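PDB 4YLE: periplasmic binding protein/LacI transcriptional regulator from Burkholderia multivorans, which probably serves as the periplasmic solute-binding component of an ABC transporter, capturing a simple sugar or related small ligand for import. Local coordinates for residues D94-A99 and A116-V121; G149-G154 and Q187-A192. One frame throughout, in Å; residues are numbered along the deposited sequence.

Contact 1: D94-A99 and A116-V121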
loop_
_atom_site.group_PDB
_atom_site.type_symbol
_atom_site.label_atom_id
_atom_site.label_comp_id
_atom_site.label_asym_id
_atom_site.label_seq_id
_atom_site.Cartn_x
_atom_site.Cartn_y
_atom_site.Cartn_z
ATOM N N ASP A 94 -1.589 -3.882 24.039
ATOM C CA ASP A 94 -1.164 -2.553 24.468
ATOM C C ASP A 94 -1.031 -1.559 23.329
ATOM O O ASP A 94 -1.106 -0.346 23.530
ATOM C CB ASP A 94 0.156 -2.678 25.211
ATOM C CG ASP A 94 0.022 -3.578 26.415
ATOM O OD1 ASP A 94 -0.704 -3.200 27.371
ATOM O OD2 ASP A 94 0.606 -4.677 26.374
ATOM N N ALA A 95 -0.827 -2.078 22.128
ATOM C CA ALA A 95 -0.745 -1.227 20.969
ATOM C C ALA A 95 -1.235 -1.983 19.756
ATOM O O ALA A 95 -1.157 -3.207 19.713
ATOM C CB ALA A 95 0.691 -0.745 20.756
ATOM N N ILE A 96 -1.738 -1.228 18.781
ATOM C CA ILE A 96 -2.164 -1.762 17.493
ATOM C C ILE A 96 -1.522 -0.952 16.391
ATOM O O ILE A 96 -1.617 0.273 16.380
ATOM C CB ILE A 96 -3.691 -1.704 17.311
ATOM C CG1 ILE A 96 -4.384 -2.644 18.280
ATOM C CG2 ILE A 96 -4.057 -2.088 15.869
ATOM C CD1 ILE A 96 -5.889 -2.453 18.331
ATOM N N VAL A 97 -0.855 -1.648 15.480
ATOM C CA VAL A 97 -0.216 -1.054 14.331
ATOM C C VAL A 97 -1.044 -1.498 13.134
ATOM O O VAL A 97 -1.078 -2.688 12.833
ATOM C CB VAL A 97 1.235 -1.516 14.181
ATOM C CG1 VAL A 97 1.861 -0.890 12.970
ATOM C CG2 VAL A 97 2.051 -1.151 15.459
ATOM N N LEU A 98 -1.739 -0.555 12.500
ATOM C CA LEU A 98 -2.772 -0.894 11.548
ATOM C C LEU A 98 -2.446 -0.347 10.157
ATOM O O LEU A 98 -2.146 0.844 10.024
ATOM C CB LEU A 98 -4.114 -0.328 12.017
ATOM C CG LEU A 98 -5.291 -0.441 11.041
ATOM C CD1 LEU A 98 -5.690 -1.889 10.839
ATOM C CD2 LEU A 98 -6.459 0.409 11.558
ATOM N N ALA A 99 -2.501 -1.231 9.146
ATOM C CA ALA A 99 -2.497 -0.858 7.707
ATOM C C ALA A 99 -3.928 -0.977 7.178
ATOM O O ALA A 99 -4.355 -2.067 6.809
ATOM C CB ALA A 99 -1.563 -1.762 6.895
ATOM N N ALA A 116 -10.145 2.780 24.652
ATOM C CA ALA A 116 -9.884 1.667 25.572
ATOM C C ALA A 116 -8.435 1.658 26.054
ATOM O O ALA A 116 -7.971 0.681 26.658
ATOM C CB ALA A 116 -10.222 0.344 24.910
ATOM N N GLY A 117 -7.712 2.736 25.761
ATOM C CA GLY A 117 -6.384 2.926 26.307
ATOM C C GLY A 117 -5.282 2.273 25.492
ATOM O O GLY A 117 -4.140 2.192 25.944
ATOM N N ILE A 118 -5.617 1.804 24.292
ATOM C CA ILE A 118 -4.628 1.196 23.409
ATOM C C ILE A 118 -3.968 2.277 22.560
ATOM O O ILE A 118 -4.632 3.199 22.095
ATOM C CB ILE A 118 -5.291 0.125 22.505
ATOM C CG1 ILE A 118 -5.948 -0.956 23.378
ATOM C CG2 ILE A 118 -4.286 -0.489 21.539
ATOM C CD1 ILE A 118 -6.728 -2.005 22.604
ATOM N N ILE A 119 -2.659 2.169 22.363
ATOM C CA ILE A 119 -1.955 3.076 21.475
ATOM C C ILE A 119 -2.154 2.533 20.062
ATOM O O ILE A 119 -1.912 1.365 19.812
ATOM C CB ILE A 119 -0.437 3.186 21.851
ATOM C CG1 ILE A 119 -0.291 3.819 23.248
ATOM C CG2 ILE A 119 0.372 3.996 20.810
ATOM C CD1 ILE A 119 -0.852 5.241 23.358
ATOM N N VAL A 120 -2.620 3.378 19.155
ATOM C CA VAL A 120 -2.739 2.991 17.741
ATOM C C VAL A 120 -1.819 3.815 16.882
ATOM O O VAL A 120 -1.801 5.030 16.980
ATOM C CB VAL A 120 -4.178 3.171 17.250
ATOM C CG1 VAL A 120 -4.303 2.750 15.789
ATOM C CG2 VAL A 120 -5.155 2.406 18.163
ATOM N N VAL A 121 -1.069 3.124 16.017
ATOM C CA VAL A 121 -0.209 3.728 15.031
ATOM C C VAL A 121 -0.699 3.247 13.681
ATOM O O VAL A 121 -1.001 2.080 13.518
ATOM C CB VAL A 121 1.253 3.322 15.233
ATOM C CG1 VAL A 121 2.138 3.949 14.191
ATOM C CG2 VAL A 121 1.743 3.723 16.646
HETATM O O HOH W 1 -1.546 1.023 25.820
#

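Contact 2: G149-G154 and Q187-A192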
loop_
_atom_site.group_PDB
_atom_site.type_symbol
_atom_site.label_atom_id
_atom_site.label_comp_id
_atom_site.label_asym_id
_atom_site.label_seq_id
_atom_site.Cartn_x
_atom_site.Cartn_y
_atom_site.Cartn_z
ATOM N N GLY A 149 6.339 8.903 -4.670
ATOM C CA GLY A 149 6.743 7.568 -5.047
ATOM C C GLY A 149 6.280 7.218 -6.455
ATOM O O GLY A 149 7.100 6.854 -7.296
ATOM N N ALA A 150 4.984 7.368 -6.713
ATOM C CA ALA A 150 4.419 7.093 -8.031
ATOM C C ALA A 150 5.038 8.011 -9.083
ATOM O O ALA A 150 5.237 7.599 -10.200
ATOM C CB ALA A 150 2.898 7.245 -8.002
ATOM N N ARG A 151 5.362 9.245 -8.703
ATOM C CA ARG A 151 5.980 10.203 -9.634
ATOM C C ARG A 151 7.333 9.700 -10.098
ATOM O O ARG A 151 7.674 9.852 -11.272
ATOM C CB ARG A 151 6.135 11.571 -8.984
ATOM C CG ARG A 151 6.828 12.670 -9.863
ATOM C CD ARG A 151 6.015 13.033 -11.079
ATOM N NE ARG A 151 6.753 13.939 -11.972
ATOM C CZ ARG A 151 6.703 15.267 -11.913
ATOM N NH1 ARG A 151 5.932 15.881 -11.022
ATOM N NH2 ARG A 151 7.424 15.989 -12.758
ATOM N N LYS A 152 8.118 9.116 -9.186
ATOM C CA LYS A 152 9.390 8.503 -9.591
ATOM C C LYS A 152 9.188 7.445 -10.683
ATOM O O LYS A 152 9.925 7.410 -11.665
ATOM C CB LYS A 152 10.088 7.846 -8.402
ATOM C CG LYS A 152 10.691 8.808 -7.407
ATOM C CD LYS A 152 11.415 8.043 -6.313
ATOM C CE LYS A 152 12.206 8.995 -5.423
ATOM N NZ LYS A 152 13.208 8.274 -4.570
ATOM N N VAL A 153 8.227 6.541 -10.467
ATOM C CA VAL A 153 7.944 5.456 -11.398
ATOM C C VAL A 153 7.438 6.043 -12.711
ATOM O O VAL A 153 7.941 5.708 -13.768
ATOM C CB VAL A 153 6.935 4.479 -10.812
ATOM C CG1 VAL A 153 6.587 3.370 -11.820
ATOM C CG2 VAL A 153 7.523 3.894 -9.490
ATOM N N GLY A 154 6.465 6.937 -12.625
ATOM C CA GLY A 154 5.951 7.617 -13.802
ATOM C C GLY A 154 7.016 8.351 -14.614
ATOM O O GLY A 154 6.991 8.321 -15.869
ATOM N N GLN A 187 -0.346 10.613 -12.716
ATOM C CA GLN A 187 -0.886 11.689 -13.557
ATOM C C GLN A 187 0.137 12.839 -13.676
ATOM O O GLN A 187 0.343 13.375 -14.735
ATOM C CB GLN A 187 -2.206 12.236 -13.010
ATOM C CG GLN A 187 -3.361 11.251 -12.900
ATOM C CD GLN A 187 -4.374 11.362 -14.011
ATOM O OE1 GLN A 187 -4.067 11.793 -15.123
ATOM N NE2 GLN A 187 -5.601 10.977 -13.708
ATOM N N ASP A 188 0.797 13.195 -12.574
ATOM C CA ASP A 188 1.785 14.269 -12.581
ATOM C C ASP A 188 2.887 13.982 -13.581
ATOM O O ASP A 188 3.307 14.857 -14.345
ATOM C CB ASP A 188 2.425 14.427 -11.195
ATOM C CG ASP A 188 1.440 14.898 -10.112
ATOM O OD1 ASP A 188 0.358 15.457 -10.440
ATOM O OD2 ASP A 188 1.817 14.764 -8.899
ATOM N N ALA A 189 3.362 12.740 -13.561
ATOM C CA ALA A 189 4.447 12.325 -14.447
ATOM C C ALA A 189 4.030 12.407 -15.911
ATOM O O ALA A 189 4.775 12.926 -16.760
ATOM C CB ALA A 189 4.876 10.922 -14.091
HETATM N N MSE A 190 2.838 11.894 -16.202
HETATM C CA MSE A 190 2.338 11.883 -17.569
HETATM C C MSE A 190 2.115 13.295 -18.102
HETATM O O MSE A 190 2.502 13.588 -19.234
HETATM C CB MSE A 190 1.062 11.065 -17.642
HETATM C CG MSE A 190 1.301 9.566 -17.334
HETATM SE SE MSE A 190 2.625 8.705 -18.532
HETATM C CE MSE A 190 4.255 8.926 -17.416
ATOM N N LYS A 191 1.513 14.169 -17.287
ATOM C CA LYS A 191 1.378 15.597 -17.639
ATOM C C LYS A 191 2.708 16.267 -17.974
ATOM O O LYS A 191 2.834 16.986 -18.963
ATOM C CB LYS A 191 0.760 16.390 -16.491
ATOM C CG LYS A 191 -0.730 16.245 -16.227
ATOM C CD LYS A 191 -1.088 17.042 -14.953
ATOM C CE LYS A 191 -2.585 17.159 -14.698
ATOM N NZ LYS A 191 -3.329 15.903 -14.958
ATOM N N ALA A 192 3.688 16.061 -17.108
ATOM C CA ALA A 192 4.985 16.708 -17.220
ATOM C C ALA A 192 5.723 16.275 -18.489
ATOM O O ALA A 192 6.592 17.007 -19.016
ATOM C CB ALA A 192 5.812 16.390 -16.011
HETATM O O HOH W 2 4.419 14.744 -8.614
#

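Contact 1: D94-A99 and A116-V121
Asp-94 opens the parallel pairing of 94-99 with 116-121 through its carbonyl O, which takes the N-H of Ile-119 at 3.2 Å. A water donates to the same oxygen and to Gly-117 O, bridging the two segments where they are only beginning to pair, while the Asp-94 carboxylate turns to the backbone N of Lys-34. Gly-117, with positive phi, is the C-prime residue of the Schellman motif that ends helix 107-115 and so leads the chain into its strand. Ala-95 follows, its CB 4.2 Å from Ile-119 CB on the face packed by helix 279-295. Ile-96 is gripped at both backbone ends: its N donates to Ile-119 O at 2.8 Å, and its O receives Val-121 N at 2.9 Å. Its side chain lies on the other face, where it crosses the Ile-118 side chain obliquely, CG1, set beside the backbone N (chi1 -67°), coming 3.9 Å from Ile-118 CG2. Val-120 shares that face and puts CG1 3.7 Å from Ile-96 O. Val-97 pairs with Val-121 back on the Ala-95 side, its CA-H directed at Val-121 O. Leu-98 N donates to that oxygen at 2.9 Å. The two strands belong to the beta-alpha-beta unit completed by helix 107-115, as expected in the Rossmann-like lobes of periplasmic binding proteins. The backbone polarity of the pair is largely met by bonds between strands, so that mainly aliphatic carbon faces helix 279-295 on one side and helices 78-90 and 107-115 on the other.

Contact 2: G149-G154 and Q187-A192
Helix-helix packing at a glycine-alanine contact joins 149-154 to 187-192, within the alpha/beta lobe built on the four-stranded parallel sheet of this periplasmic binding protein fold. The parent helices, 146-160 and 177-193, flank strand 166-171 in sequence, and these short segments run 39° apart with their axes approaching to 8.0 Å. Such closeness depends on Gly-154, which has no side chain where the helices meet: Ala-189 sets its CB against the bare backbone, 3.4 Å from Gly-154 C. Beside it Met-190, a selenomethionine, starts away from the partner helix, but bends at chi2 and chi3 to carry its CE methyl back to Gly-154 O. The same side chain also touches Val-167 and Val-197, strand residues of the parallel sheet, linking the helix pair to it.

Toward solvent the contact changes character. Arg-151 lies across the neighbouring helix, CD 3.6 Å from Ala-189 N, with CG anti to its own N and the chain bent at chi2. One guanidinium face is turned to the backbone, with Asp-188 O 4.2 Å above its centre, and NH2 approaches Ala-192 CB obliquely. The charged ends do not meet directly, since Arg-151 NH1 and Asp-188 OD2 remain 4.8 Å apart and the guanidinium and carboxylate planes are turned 71° from each other. Each has its own salt-bridge partner on helix 146-160: Asp-155 for Arg-151 NE, Arg-147 for Asp-188 OD2. A water spans the remaining gap, lying in the guanidinium plane to accept from Arg-151 NH1 at 3.1 Å and donating to Asp-188 OD2 at 2.6 Å.

Overall arrangement
From the N terminus, strands 34-39 and 66-72 come first in the larger, mixed sheet; contact 1 then closes a short loop, pairing 94-99 with 116-121 around helix 107-115. The chain continues through strand 141-144 of that sheet before helix 146-160 opens contact 2; the chain passes through strand 166-171 before 187-192 closes this longer loop. The loops follow in series, neither nested nor crossed. Contact 1 ties neighbouring strands inside the mixed sheet, whereas contact 2 joins helices beside the four-stranded sheet. Their centres lie 34 Å apart on opposite sides of the chain's centre, and their nearest atoms are about 17 Å apart.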